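Local coordinates for protein phosphatidylinositol-specific phospholipase C1 (Streptomyces antibioticus, PDB 3H4X) that belongs to the calcium-dependent phosphoinositide phospholipase C family and folds as a single-chain barrel of mostly parallel strands with helices packed around it, at residues Gly69-Val74 with Asp101-Gly106; Ala264-Gly269 with Leu283-Ala288; Gln311-His316 with Thr333-Gly338. All blocks are in the same frame, centred on the assembly; numbering follows the deposited sequence.

Contact 1: residues Gly69-Val74 with Asp101-Gly106; sequences GRSWRV and DQDFAG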
ATOM      1  N   GLY A  69      -6.441 -15.566  19.171  1.00 14.21           N
ATOM      2  CA  GLY A  69      -6.653 -14.431  20.057  1.00 14.51           C
ATOM      3  C   GLY A  69      -6.915 -13.135  19.319  1.00 14.73           C
ATOM      4  O   GLY A  69      -7.048 -13.117  18.095  1.00 14.99           O
ATOM      5  N   ARG A  70      -6.982 -12.045  20.073  1.00 14.98           N
ATOM      6  CA  ARG A  70      -7.289 -10.739  19.512  1.00 15.15           C
ATOM      7  C   ARG A  70      -6.082 -10.113  18.813  1.00 14.61           C
ATOM      8  O   ARG A  70      -4.942 -10.545  19.003  1.00 14.55           O
ATOM      9  CB  ARG A  70      -7.818  -9.803  20.604  1.00 15.85           C
ATOM     10  CG  ARG A  70      -9.072 -10.315  21.297  1.00 18.08           C
ATOM     11  CD  ARG A  70      -9.649  -9.285  22.261  1.00 20.84           C
ATOM     12  NE  ARG A  70     -10.129  -8.085  21.581  1.00 22.98           N
ATOM     13  CZ  ARG A  70     -11.316  -7.981  20.989  1.00 24.09           C
ATOM     14  NH1 ARG A  70     -12.152  -9.010  20.984  1.00 24.81           N
ATOM     15  NH2 ARG A  70     -11.666  -6.846  20.398  1.00 24.77           N
ATOM     16  N   SER A  71      -6.370  -9.108  17.991  1.00 13.78           N
ATOM     17  CA  SER A  71      -5.371  -8.269  17.322  1.00 12.71           C
ATOM     18  C   SER A  71      -4.975  -8.770  15.938  1.00 11.85           C
ATOM     19  O   SER A  71      -4.994  -9.974  15.668  1.00 11.70           O
ATOM     20  CB  SER A  71      -4.123  -8.064  18.194  1.00 12.76           C
ATOM     21  OG  SER A  71      -3.183  -9.113  18.033  1.00 13.61           O
ATOM     22  N   TRP A  72      -4.651  -7.825  15.059  1.00 10.94           N
ATOM     23  CA  TRP A  72      -3.950  -8.121  13.817  1.00 10.45           C
ATOM     24  C   TRP A  72      -2.464  -8.082  14.121  1.00  9.61           C
ATOM     25  O   TRP A  72      -1.940  -7.059  14.574  1.00  9.68           O
ATOM     26  CB  TRP A  72      -4.237  -7.062  12.754  1.00 10.90           C
ATOM     27  CG  TRP A  72      -5.440  -7.305  11.904  1.00 12.94           C
ATOM     28  CD1 TRP A  72      -5.529  -8.111  10.808  1.00 14.08           C
ATOM     29  CD2 TRP A  72      -6.724  -6.694  12.060  1.00 13.31           C
ATOM     30  NE1 TRP A  72      -6.796  -8.047  10.280  1.00 14.05           N
ATOM     31  CE2 TRP A  72      -7.551  -7.188  11.034  1.00 14.31           C
ATOM     32  CE3 TRP A  72      -7.260  -5.785  12.979  1.00 14.70           C
ATOM     33  CZ2 TRP A  72      -8.885  -6.798  10.896  1.00 13.93           C
ATOM     34  CZ3 TRP A  72      -8.575  -5.404  12.843  1.00 15.41           C
ATOM     35  CH2 TRP A  72      -9.376  -5.910  11.810  1.00 15.55           C
ATOM     36  N   ARG A  73      -1.776  -9.188  13.870  1.00  9.05           N
ATOM     37  CA  ARG A  73      -0.351  -9.252  14.160  1.00  8.72           C
ATOM     38  C   ARG A  73       0.458  -8.572  13.071  1.00  8.42           C
ATOM     39  O   ARG A  73       0.104  -8.636  11.893  1.00  8.71           O
ATOM     40  CB  ARG A  73       0.119 -10.702  14.265  1.00  8.97           C
ATOM     41  CG  ARG A  73      -0.800 -11.618  15.032  1.00  9.98           C
ATOM     42  CD  ARG A  73      -0.888 -11.240  16.497  1.00 11.00           C
ATOM     43  NE  ARG A  73      -1.593 -12.293  17.223  1.00 11.88           N
ATOM     44  CZ  ARG A  73      -1.006 -13.384  17.705  1.00 12.40           C
ATOM     45  NH1 ARG A  73       0.301 -13.547  17.571  1.00 12.26           N
ATOM     46  NH2 ARG A  73      -1.724 -14.305  18.331  1.00 13.70           N
ATOM     47  N   VAL A  74       1.560  -7.946  13.469  1.00  8.17           N
ATOM     48  CA  VAL A  74       2.537  -7.431  12.527  1.00  8.16           C
ATOM     49  C   VAL A  74       3.775  -8.307  12.650  1.00  7.97           C
ATOM     50  O   VAL A  74       4.393  -8.367  13.716  1.00  8.53           O
ATOM     51  CB  VAL A  74       2.914  -5.975  12.839  1.00  7.98           C
ATOM     52  CG1 VAL A  74       3.966  -5.480  11.859  1.00  8.70           C
ATOM     53  CG2 VAL A  74       1.673  -5.090  12.810  1.00  8.55           C
ATOM     54  N   ASP A 101       7.568  -4.310  18.998  1.00 10.70           N
ATOM     55  CA  ASP A 101       6.790  -5.536  18.805  1.00 10.70           C
ATOM     56  C   ASP A 101       5.304  -5.333  19.111  1.00 10.34           C
ATOM     57  O   ASP A 101       4.641  -6.220  19.654  1.00 10.58           O
ATOM     58  CB  ASP A 101       7.351  -6.689  19.649  1.00 10.92           C
ATOM     59  CG  ASP A 101       8.719  -7.149  19.181  1.00 12.28           C
ATOM     60  OD1 ASP A 101       9.087  -6.881  18.021  1.00 12.28           O
ATOM     61  OD2 ASP A 101       9.427  -7.801  19.979  1.00 14.73           O
ATOM     62  N   GLN A 102       4.776  -4.169  18.750  1.00 10.48           N
ATOM     63  CA  GLN A 102       3.341  -3.944  18.868  1.00 10.52           C
ATOM     64  C   GLN A 102       2.597  -4.381  17.607  1.00 10.19           C
ATOM     65  O   GLN A 102       3.205  -4.623  16.561  1.00 10.29           O
ATOM     66  CB  GLN A 102       3.043  -2.485  19.219  1.00 10.82           C
ATOM     67  CG  GLN A 102       3.712  -2.038  20.507  1.00 11.90           C
ATOM     68  CD  GLN A 102       3.311  -2.902  21.684  1.00 13.48           C
ATOM     69  OE1 GLN A 102       2.149  -2.925  22.078  1.00 14.47           O
ATOM     70  NE2 GLN A 102       4.276  -3.615  22.255  1.00 14.28           N
ATOM     71  N   ASP A 103       1.279  -4.488  17.731  1.00 10.04           N
ATOM     72  CA  ASP A 103       0.419  -4.983  16.665  1.00  9.95           C
ATOM     73  C   ASP A 103      -0.021  -3.874  15.708  1.00  9.34           C
ATOM     74  O   ASP A 103       0.512  -2.764  15.734  1.00  9.24           O
ATOM     75  CB  ASP A 103      -0.804  -5.681  17.265  1.00 10.72           C
ATOM     76  CG  ASP A 103      -1.674  -4.740  18.085  1.00 12.11           C
ATOM     77  OD1 ASP A 103      -1.369  -3.530  18.156  1.00 13.19           O
ATOM     78  OD2 ASP A 103      -2.671  -5.218  18.668  1.00 15.89           O
ATOM     79  N   PHE A 104      -0.998  -4.179  14.861  1.00  9.05           N
ATOM     80  CA  PHE A 104      -1.443  -3.225  13.847  1.00  8.65           C
ATOM     81  C   PHE A 104      -2.012  -1.963  14.494  1.00  8.48           C
ATOM     82  O   PHE A 104      -1.730  -0.847  14.049  1.00  8.47           O
ATOM     83  CB  PHE A 104      -2.462  -3.885  12.915  1.00  9.02           C
ATOM     84  CG  PHE A 104      -2.916  -3.015  11.768  1.00  9.17           C
ATOM     85  CD1 PHE A 104      -2.024  -2.212  11.071  1.00  9.59           C
ATOM     86  CD2 PHE A 104      -4.239  -3.042  11.361  1.00  9.56           C
ATOM     87  CE1 PHE A 104      -2.453  -1.431  10.002  1.00 10.59           C
ATOM     88  CE2 PHE A 104      -4.670  -2.267  10.296  1.00 10.27           C
ATOM     89  CZ  PHE A 104      -3.774  -1.465   9.618  1.00 10.91           C
ATOM     90  N   ALA A 105      -2.807  -2.132  15.547  1.00  8.60           N
ATOM     91  CA  ALA A 105      -3.319  -0.978  16.275  1.00  8.82           C
ATOM     92  C   ALA A 105      -2.174  -0.099  16.784  1.00  8.90           C
ATOM     93  O   ALA A 105      -2.279   1.129  16.781  1.00  9.21           O
ATOM     94  CB  ALA A 105      -4.224  -1.415  17.420  1.00  9.45           C
ATOM     95  N   GLY A 106      -1.086  -0.728  17.222  1.00  9.07           N
ATOM     96  CA  GLY A 106       0.087   0.012  17.675  1.00  9.31           C
ATOM     97  C   GLY A 106       0.755   0.780  16.548  1.00  9.12           C
ATOM     98  O   GLY A 106       1.179   1.923  16.723  1.00  9.38           O
TER
HETATM   99  O   HOH W   1      -4.577  -4.862  16.074  1.00 10.20           O

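Contact 2: residues Ala264-Gly269 with Leu283-Ala288; sequences ATYLNG and LIMTDA. Unlike the reference sequence in segment 264-269: A264 (reference Pro).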
ATOM      1  N   ALA A 264      10.626  -6.416 -12.903  1.00  8.30           N
ATOM      2  CA  ALA A 264      11.275  -7.052 -14.045  1.00  8.75           C
ATOM      3  C   ALA A 264      10.234  -7.608 -15.015  1.00  8.82           C
ATOM      4  O   ALA A 264      10.392  -7.517 -16.236  1.00  9.57           O
ATOM      5  CB  ALA A 264      12.221  -8.150 -13.580  1.00  9.14           C
ATOM      6  N   THR A 265       9.165  -8.176 -14.470  1.00  8.79           N
ATOM      7  CA  THR A 265       8.088  -8.711 -15.293  1.00  8.81           C
ATOM      8  C   THR A 265       7.403  -7.605 -16.099  1.00  8.56           C
ATOM      9  O   THR A 265       7.169  -7.756 -17.303  1.00  8.60           O
ATOM     10  CB  THR A 265       7.068  -9.491 -14.441  1.00  8.91           C
ATOM     11  OG1 THR A 265       7.743 -10.541 -13.738  1.00  9.99           O
ATOM     12  CG2 THR A 265       5.985 -10.096 -15.317  1.00  9.80           C
ATOM     13  N   TYR A 266       7.102  -6.485 -15.447  1.00  8.46           N
ATOM     14  CA  TYR A 266       6.489  -5.365 -16.150  1.00  8.74           C
ATOM     15  C   TYR A 266       7.363  -4.845 -17.279  1.00  9.14           C
ATOM     16  O   TYR A 266       6.864  -4.245 -18.230  1.00  9.63           O
ATOM     17  CB  TYR A 266       6.172  -4.214 -15.195  1.00  8.60           C
ATOM     18  CG  TYR A 266       4.918  -4.422 -14.382  1.00  7.64           C
ATOM     19  CD1 TYR A 266       3.699  -4.675 -15.001  1.00  7.67           C
ATOM     20  CD2 TYR A 266       4.949  -4.361 -12.997  1.00  7.83           C
ATOM     21  CE1 TYR A 266       2.548  -4.871 -14.261  1.00  7.34           C
ATOM     22  CE2 TYR A 266       3.805  -4.545 -12.253  1.00  7.43           C
ATOM     23  CZ  TYR A 266       2.609  -4.806 -12.885  1.00  7.25           C
ATOM     24  OH  TYR A 266       1.477  -4.998 -12.126  1.00  7.83           O
ATOM     25  N   LEU A 267       8.669  -5.054 -17.159  1.00  9.59           N
ATOM     26  CA  LEU A 267       9.599  -4.536 -18.152  1.00 10.22           C
ATOM     27  C   LEU A 267      10.071  -5.595 -19.147  1.00 10.16           C
ATOM     28  O   LEU A 267      10.967  -5.334 -19.947  1.00 11.03           O
ATOM     29  CB  LEU A 267      10.801  -3.886 -17.463  1.00 10.66           C
ATOM     30  CG  LEU A 267      10.635  -2.407 -17.121  1.00 11.33           C
ATOM     31  CD1 LEU A 267       9.420  -2.155 -16.230  1.00 11.43           C
ATOM     32  CD2 LEU A 267      11.899  -1.872 -16.481  1.00 13.24           C
ATOM     33  N   ASN A 268       9.467  -6.779 -19.121  1.00 10.23           N
ATOM     34  CA  ASN A 268       9.985  -7.883 -19.936  1.00 10.39           C
ATOM     35  C   ASN A 268       9.430  -7.967 -21.357  1.00 10.60           C
ATOM     36  O   ASN A 268       9.764  -8.887 -22.106  1.00 10.62           O
ATOM     37  CB  ASN A 268       9.861  -9.231 -19.208  1.00 10.50           C
ATOM     38  CG  ASN A 268       8.443  -9.789 -19.211  1.00 10.42           C
ATOM     39  OD1 ASN A 268       7.566  -9.314 -19.931  1.00 10.22           O
ATOM     40  ND2 ASN A 268       8.223 -10.820 -18.403  1.00 11.21           N
ATOM     41  N   GLY A 269       8.602  -6.995 -21.727  1.00 10.82           N
ATOM     42  CA  GLY A 269       8.070  -6.902 -23.083  1.00 11.74           C
ATOM     43  C   GLY A 269       6.657  -7.422 -23.266  1.00 12.18           C
ATOM     44  O   GLY A 269       6.032  -7.171 -24.296  1.00 13.17           O
ATOM     45  N   LEU A 283       0.234   2.007 -10.217  1.00  6.97           N
ATOM     46  CA  LEU A 283       1.005   0.826 -10.583  1.00  7.19           C
ATOM     47  C   LEU A 283       2.213   0.701  -9.660  1.00  6.82           C
ATOM     48  O   LEU A 283       3.151   1.495  -9.732  1.00  7.19           O
ATOM     49  CB  LEU A 283       1.451   0.924 -12.045  1.00  7.69           C
ATOM     50  CG  LEU A 283       2.193  -0.276 -12.638  1.00  7.86           C
ATOM     51  CD1 LEU A 283       1.384  -1.554 -12.492  1.00  8.80           C
ATOM     52  CD2 LEU A 283       2.537  -0.026 -14.093  1.00  9.24           C
ATOM     53  N   ILE A 284       2.175  -0.283  -8.768  1.00  6.55           N
ATOM     54  CA  ILE A 284       3.282  -0.539  -7.850  1.00  6.73           C
ATOM     55  C   ILE A 284       4.176  -1.616  -8.448  1.00  6.71           C
ATOM     56  O   ILE A 284       3.709  -2.724  -8.733  1.00  7.06           O
ATOM     57  CB  ILE A 284       2.792  -1.019  -6.456  1.00  6.91           C
ATOM     58  CG1 ILE A 284       2.059   0.087  -5.692  1.00  8.08           C
ATOM     59  CG2 ILE A 284       3.969  -1.489  -5.613  1.00  7.81           C
ATOM     60  CD1 ILE A 284       0.739   0.499  -6.280  1.00 10.42           C
ATOM     61  N   MET A 285       5.454  -1.289  -8.634  1.00  6.93           N
ATOM     62  CA  MET A 285       6.426  -2.233  -9.170  1.00  7.40           C
ATOM     63  C   MET A 285       7.389  -2.665  -8.073  1.00  7.42           C
ATOM     64  O   MET A 285       8.158  -1.856  -7.545  1.00  8.22           O
ATOM     65  CB  MET A 285       7.195  -1.629 -10.340  1.00  7.60           C
ATOM     66  CG  MET A 285       6.326  -1.245 -11.520  1.00  7.83           C
ATOM     67  SD  MET A 285       7.332  -1.094 -13.001  1.00  9.00           S
ATOM     68  CE  MET A 285       6.099  -0.627 -14.217  1.00  9.33           C
ATOM     69  N   THR A 286       7.332  -3.947  -7.735  1.00  7.63           N
ATOM     70  CA  THR A 286       8.088  -4.489  -6.615  1.00  7.84           C
ATOM     71  C   THR A 286       9.436  -5.068  -7.051  1.00  8.14           C
ATOM     72  O   THR A 286       9.659  -5.360  -8.228  1.00  8.17           O
ATOM     73  CB  THR A 286       7.269  -5.558  -5.860  1.00  8.12           C
ATOM     74  OG1 THR A 286       6.862  -6.584  -6.770  1.00  8.29           O
ATOM     75  CG2 THR A 286       6.023  -4.941  -5.227  1.00  8.54           C
ATOM     76  N   ASP A 287      10.330  -5.237  -6.086  1.00  8.38           N
ATOM     77  CA  ASP A 287      11.674  -5.736  -6.359  1.00  8.94           C
ATOM     78  C   ASP A 287      12.314  -4.982  -7.518  1.00  8.76           C
ATOM     79  O   ASP A 287      12.820  -5.580  -8.469  1.00  8.60           O
ATOM     80  CB  ASP A 287      11.645  -7.242  -6.617  1.00  9.64           C
ATOM     81  CG  ASP A 287      11.332  -8.033  -5.363  1.00 11.15           C
ATOM     82  OD1 ASP A 287      11.940  -7.740  -4.315  1.00 13.24           O
ATOM     83  OD2 ASP A 287      10.472  -8.932  -5.415  1.00 13.76           O
ATOM     84  N   ALA A 288      12.292  -3.658  -7.418  1.00  8.88           N
ATOM     85  CA  ALA A 288      12.830  -2.788  -8.457  1.00  9.37           C
ATOM     86  C   ALA A 288      14.287  -3.101  -8.791  1.00  9.75           C
ATOM     87  O   ALA A 288      14.739  -2.878  -9.913  1.00  9.98           O
ATOM     88  CB  ALA A 288      12.688  -1.331  -8.047  1.00  9.49           C
TER
HETATM   89  O   HOH W   2      11.745  -7.244 -10.411  1.00  9.49           O

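Contact 3: residues Gln311-His316 with Thr333-Gly338; sequences QLAAAH and TVVPRG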
ATOM      1  N   GLN A 311      14.075   4.755 -14.748  1.00 11.49           N
ATOM      2  CA  GLN A 311      13.684   3.755 -15.733  1.00 11.18           C
ATOM      3  C   GLN A 311      12.244   3.311 -15.494  1.00 10.89           C
ATOM      4  O   GLN A 311      11.443   3.220 -16.424  1.00 10.76           O
ATOM      5  CB  GLN A 311      14.612   2.539 -15.688  1.00 11.55           C
ATOM      6  CG  GLN A 311      14.229   1.466 -16.705  1.00 11.78           C
ATOM      7  CD  GLN A 311      15.019   0.186 -16.558  1.00 12.64           C
ATOM      8  OE1 GLN A 311      15.708  -0.027 -15.564  1.00 12.75           O
ATOM      9  NE2 GLN A 311      14.929  -0.677 -17.563  1.00 13.03           N
ATOM     10  N   LEU A 312      11.910   3.037 -14.239  1.00 10.53           N
ATOM     11  CA  LEU A 312      10.563   2.582 -13.923  1.00 10.21           C
ATOM     12  C   LEU A 312       9.521   3.680 -14.111  1.00 10.05           C
ATOM     13  O   LEU A 312       8.397   3.403 -14.524  1.00  9.55           O
ATOM     14  CB  LEU A 312      10.509   1.978 -12.519  1.00 10.63           C
ATOM     15  CG  LEU A 312      11.423   0.756 -12.381  1.00 11.77           C
ATOM     16  CD1 LEU A 312      11.249   0.073 -11.034  1.00 12.63           C
ATOM     17  CD2 LEU A 312      11.200  -0.228 -13.524  1.00 12.93           C
ATOM     18  N   ALA A 313       9.899   4.924 -13.830  1.00 10.29           N
ATOM     19  CA  ALA A 313       9.017   6.055 -14.098  1.00 10.66           C
ATOM     20  C   ALA A 313       8.669   6.129 -15.586  1.00 10.93           C
ATOM     21  O   ALA A 313       7.513   6.312 -15.955  1.00 10.87           O
ATOM     22  CB  ALA A 313       9.654   7.354 -13.634  1.00 10.87           C
ATOM     23  N   ALA A 314       9.677   5.982 -16.439  1.00 11.18           N
ATOM     24  CA  ALA A 314       9.457   6.028 -17.883  1.00 11.45           C
ATOM     25  C   ALA A 314       8.572   4.865 -18.330  1.00 11.30           C
ATOM     26  O   ALA A 314       7.832   4.973 -19.309  1.00 11.98           O
ATOM     27  CB  ALA A 314      10.781   6.021 -18.625  1.00 11.79           C
ATOM     28  N   ALA A 315       8.646   3.758 -17.594  1.00 10.83           N
ATOM     29  CA  ALA A 315       7.804   2.593 -17.855  1.00 10.60           C
ATOM     30  C   ALA A 315       6.462   2.657 -17.113  1.00 10.33           C
ATOM     31  O   ALA A 315       5.765   1.651 -16.995  1.00 10.31           O
ATOM     32  CB  ALA A 315       8.550   1.316 -17.503  1.00 11.00           C
ATOM     33  N   HIS A 316       6.114   3.843 -16.618  1.00 10.03           N
ATOM     34  CA  HIS A 316       4.773   4.127 -16.093  1.00  9.76           C
ATOM     35  C   HIS A 316       4.468   3.604 -14.693  1.00  9.28           C
ATOM     36  O   HIS A 316       3.309   3.538 -14.297  1.00  8.78           O
ATOM     37  CB  HIS A 316       3.699   3.670 -17.080  1.00 10.10           C
ATOM     38  CG  HIS A 316       3.897   4.205 -18.463  1.00 10.74           C
ATOM     39  ND1 HIS A 316       3.582   5.501 -18.817  1.00 11.53           N
ATOM     40  CD2 HIS A 316       4.395   3.621 -19.579  1.00 11.16           C
ATOM     41  CE1 HIS A 316       3.875   5.689 -20.092  1.00 12.08           C
ATOM     42  NE2 HIS A 316       4.371   4.565 -20.576  1.00 12.27           N
ATOM     43  N   THR A 333      12.634  10.514  -3.516  1.00 12.71           N
ATOM     44  CA  THR A 333      12.537  10.891  -4.922  1.00 12.89           C
ATOM     45  C   THR A 333      11.099  10.847  -5.440  1.00 12.19           C
ATOM     46  O   THR A 333      10.393   9.852  -5.256  1.00 11.90           O
ATOM     47  CB  THR A 333      13.413   9.978  -5.805  1.00 13.21           C
ATOM     48  OG1 THR A 333      14.779  10.075  -5.390  1.00 15.05           O
ATOM     49  CG2 THR A 333      13.304  10.380  -7.269  1.00 13.95           C
ATOM     50  N   VAL A 334      10.669  11.932  -6.073  1.00 11.91           N
ATOM     51  CA  VAL A 334       9.394  11.964  -6.775  1.00 11.91           C
ATOM     52  C   VAL A 334       9.633  12.597  -8.138  1.00 11.79           C
ATOM     53  O   VAL A 334      10.114  13.731  -8.221  1.00 12.25           O
ATOM     54  CB  VAL A 334       8.331  12.780  -6.013  1.00 12.03           C
ATOM     55  CG1 VAL A 334       7.011  12.751  -6.760  1.00 12.76           C
ATOM     56  CG2 VAL A 334       8.151  12.242  -4.594  1.00 12.41           C
ATOM     57  N   VAL A 335       9.319  11.864  -9.202  1.00 11.48           N
ATOM     58  CA  VAL A 335       9.556  12.346 -10.559  1.00 11.58           C
ATOM     59  C   VAL A 335       8.311  12.163 -11.414  1.00 11.33           C
ATOM     60  O   VAL A 335       7.380  11.456 -11.019  1.00 11.26           O
ATOM     61  CB  VAL A 335      10.751  11.623 -11.223  1.00 11.76           C
ATOM     62  CG1 VAL A 335      12.031  11.876 -10.439  1.00 12.71           C
ATOM     63  CG2 VAL A 335      10.475  10.132 -11.343  1.00 12.09           C
ATOM     64  N   PRO A 336       8.277  12.805 -12.591  1.00 11.46           N
ATOM     65  CA  PRO A 336       7.111  12.631 -13.443  1.00 11.57           C
ATOM     66  C   PRO A 336       6.976  11.194 -13.933  1.00 11.32           C
ATOM     67  O   PRO A 336       7.968  10.542 -14.255  1.00 11.64           O
ATOM     68  CB  PRO A 336       7.385  13.579 -14.618  1.00 11.72           C
ATOM     69  CG  PRO A 336       8.322  14.598 -14.063  1.00 12.39           C
ATOM     70  CD  PRO A 336       9.189  13.839 -13.109  1.00 11.72           C
ATOM     71  N   ARG A 337       5.739  10.716 -13.971  1.00 11.08           N
ATOM     72  CA  ARG A 337       5.419   9.380 -14.449  1.00 11.07           C
ATOM     73  C   ARG A 337       5.219   9.393 -15.961  1.00 11.82           C
ATOM     74  O   ARG A 337       4.479  10.222 -16.483  1.00 11.45           O
ATOM     75  CB  ARG A 337       4.143   8.896 -13.760  1.00 10.60           C
ATOM     76  CG  ARG A 337       3.643   7.538 -14.207  1.00  9.67           C
ATOM     77  CD  ARG A 337       2.274   7.265 -13.598  1.00  9.21           C
ATOM     78  NE  ARG A 337       1.873   5.874 -13.761  1.00  8.44           N
ATOM     79  CZ  ARG A 337       0.670   5.397 -13.464  1.00  8.09           C
ATOM     80  NH1 ARG A 337      -0.276   6.201 -13.008  1.00  8.22           N
ATOM     81  NH2 ARG A 337       0.414   4.109 -13.635  1.00  8.04           N
ATOM     82  N   GLY A 338       5.872   8.470 -16.658  1.00 13.03           N
ATOM     83  CA  GLY A 338       5.686   8.342 -18.101  1.00 15.24           C
ATOM     84  C   GLY A 338       6.375   9.423 -18.908  1.00 16.65           C
ATOM     85  O   GLY A 338       5.812   9.946 -19.873  1.00 17.49           O
TER

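Contact 1: residues Gly69-Val74 with Asp101-Gly106
V74 lays its CG2 methyl against the backbone where D103 passes into F104, 3.5 Å from F104 N. The same methyl also approaches F104 CB. Two residues before V74 the segments are joined directly: F104 N donates to W72 O at 3.0 Å, a nearly straight bond (163°). Beside it W72 CB and F104 CB touch at 3.6 Å, beyond which the F104 ring lies obliquely near the indole. The indole swings back beside its own backbone N (chi1 -88°) and runs on toward helix 142-153, where it meets E144, F145 and L148.

D103 is the N-cap of the helix that starts at F104. Its OD1 accepts from G106 N at 3.0 Å and so closes the first turn, with CG tucked between the backbone N and the carbonyl carbon (chi1 63°). The other carboxylate oxygen, OD2, packs against S71 CB at 3.2 Å. A water bridges the segments here, accepting from W72 N (3.1 Å) and from A105 N, and giving D103 OD2 a weak bond. The start of the helix is thus tied to the 69-74 segment by one direct bond and one bridging water.

Just upstream, D101 forms a salt bridge with K42 and lines an acetyl group pocket with K42 and N83. V74 and F104 both rest on L63 of strand 58-64, the antiparallel partner of strand 73-74, while W72 and F104 reach L148 of helix 142-153, so the contact sets the start of helix 104-117 between that strand and that helix.

Contact 2: residues Ala264-Gly269 with Leu283-Ala288
In the beta-alpha-beta unit that joins neighbouring barrel strands 258-262 and 282-286, Y266 at the end of the short helix 263-266 packs its side chain on L283 and M285 of the later strand. L283 and Y266 run past each other in opposite directions, which brings L283 CD1 to 3.5 Å from both CZ and OH of the tyrosine. L283 CG lies anti to its backbone N (chi1 -176°), carrying the isobutyl group to the phenol end of the ring.

M285 takes the other end. Its CG packs on Y266 CD2 at 3.7 Å, and its extended chain continues past the ring until CE rests 3.7 Å from Y266 CB. The sulfur makes a Met-aromatic contact, SD being 5.1 Å from the ring centroid and 57° off the normal, an oblique approach. L267, the first residue to leave the helix, crosses M285 at about a right angle and sets CD1 4.0 Å from SD.

At the polar margin a water links the segments, accepting from A264 N and donating to D287 O; A264 differs from the reference sequence. M285 and L267 also meet L312 of helix 302-314, and the strand is packed by both helices. Such packing of a helix and the turn after it on the outer side of parallel strands is typical of the TIM barrel.

Contact 3: residues Gln311-His316 with Thr333-Gly338
V335, in the strand that runs antiparallel to strand 31-36, is the first residue of its segment to meet the helix end: its CG2 touches A313 CB at 3.7 Å. With CG1 anti to the carbonyl carbon (chi1 -61°), CG2 takes the remaining place between backbone N and carbonyl carbon and faces the alanine. The next residue, P336, contributes its carbonyl oxygen, which also lies 3.7 Å from A313 CB, so this one methyl is packed against both a side chain and the backbone.

R337 then stretches its whole chain out and directs both NE and NH2 at one atom, H316 O. NE donates at 2.8 Å (153°) from above the carbonyl plane, whereas NH2 donates at 3.0 Å with a more bent N-H, nearly in line with the C=O bond. The oxygen lies close to the plane of the guanidinium. NH2 has a further acceptor in Y281 O and NH1 one in G29 O, which fixes the rotation of the group and ties the helix end to the beginning of the modelled chain.

G338, at positive phi, gives its N-H to A313 O at 2.8 Å (156°). That oxygen also takes H316 N, at 2.9 Å, from the opposite face of its plane. G338 CA leans on the imidazole, 3.6 Å from H316 ND1, an atom that is hydrogen-bonded to D277.

The two bonds at A313 O join the local ending of helix 302-314 to the C-terminal end of the chain. H316, with its positive phi, is the C-prime residue of a Schellman motif in which H316 N returns to A313 O and A317 N to L312 O, a characteristic C-terminal ending of an alpha helix, here with G338 N as a further donor to A313 O.

From the N terminus, contact 1 comes first, closing a 26-residue connection without helix or strand and leading the chain into helix 104-117. Contact 2 follows much later and closes a 13-residue link, including helix 274-278, from the turn after helix 263-266 to strand 282-286; contact 3 then closes one of 16 residues between the end of helix 302-314 and the C-terminal strand. All three are in series, with no nesting or crossing. Contact 1 lies across the chain's centre from the other two, although all reach the same curled sheet. Contacts 2 and 3 have centres about 12 Å apart and touch, for example where L267 meets Q311 and L312 and A288 meets L312.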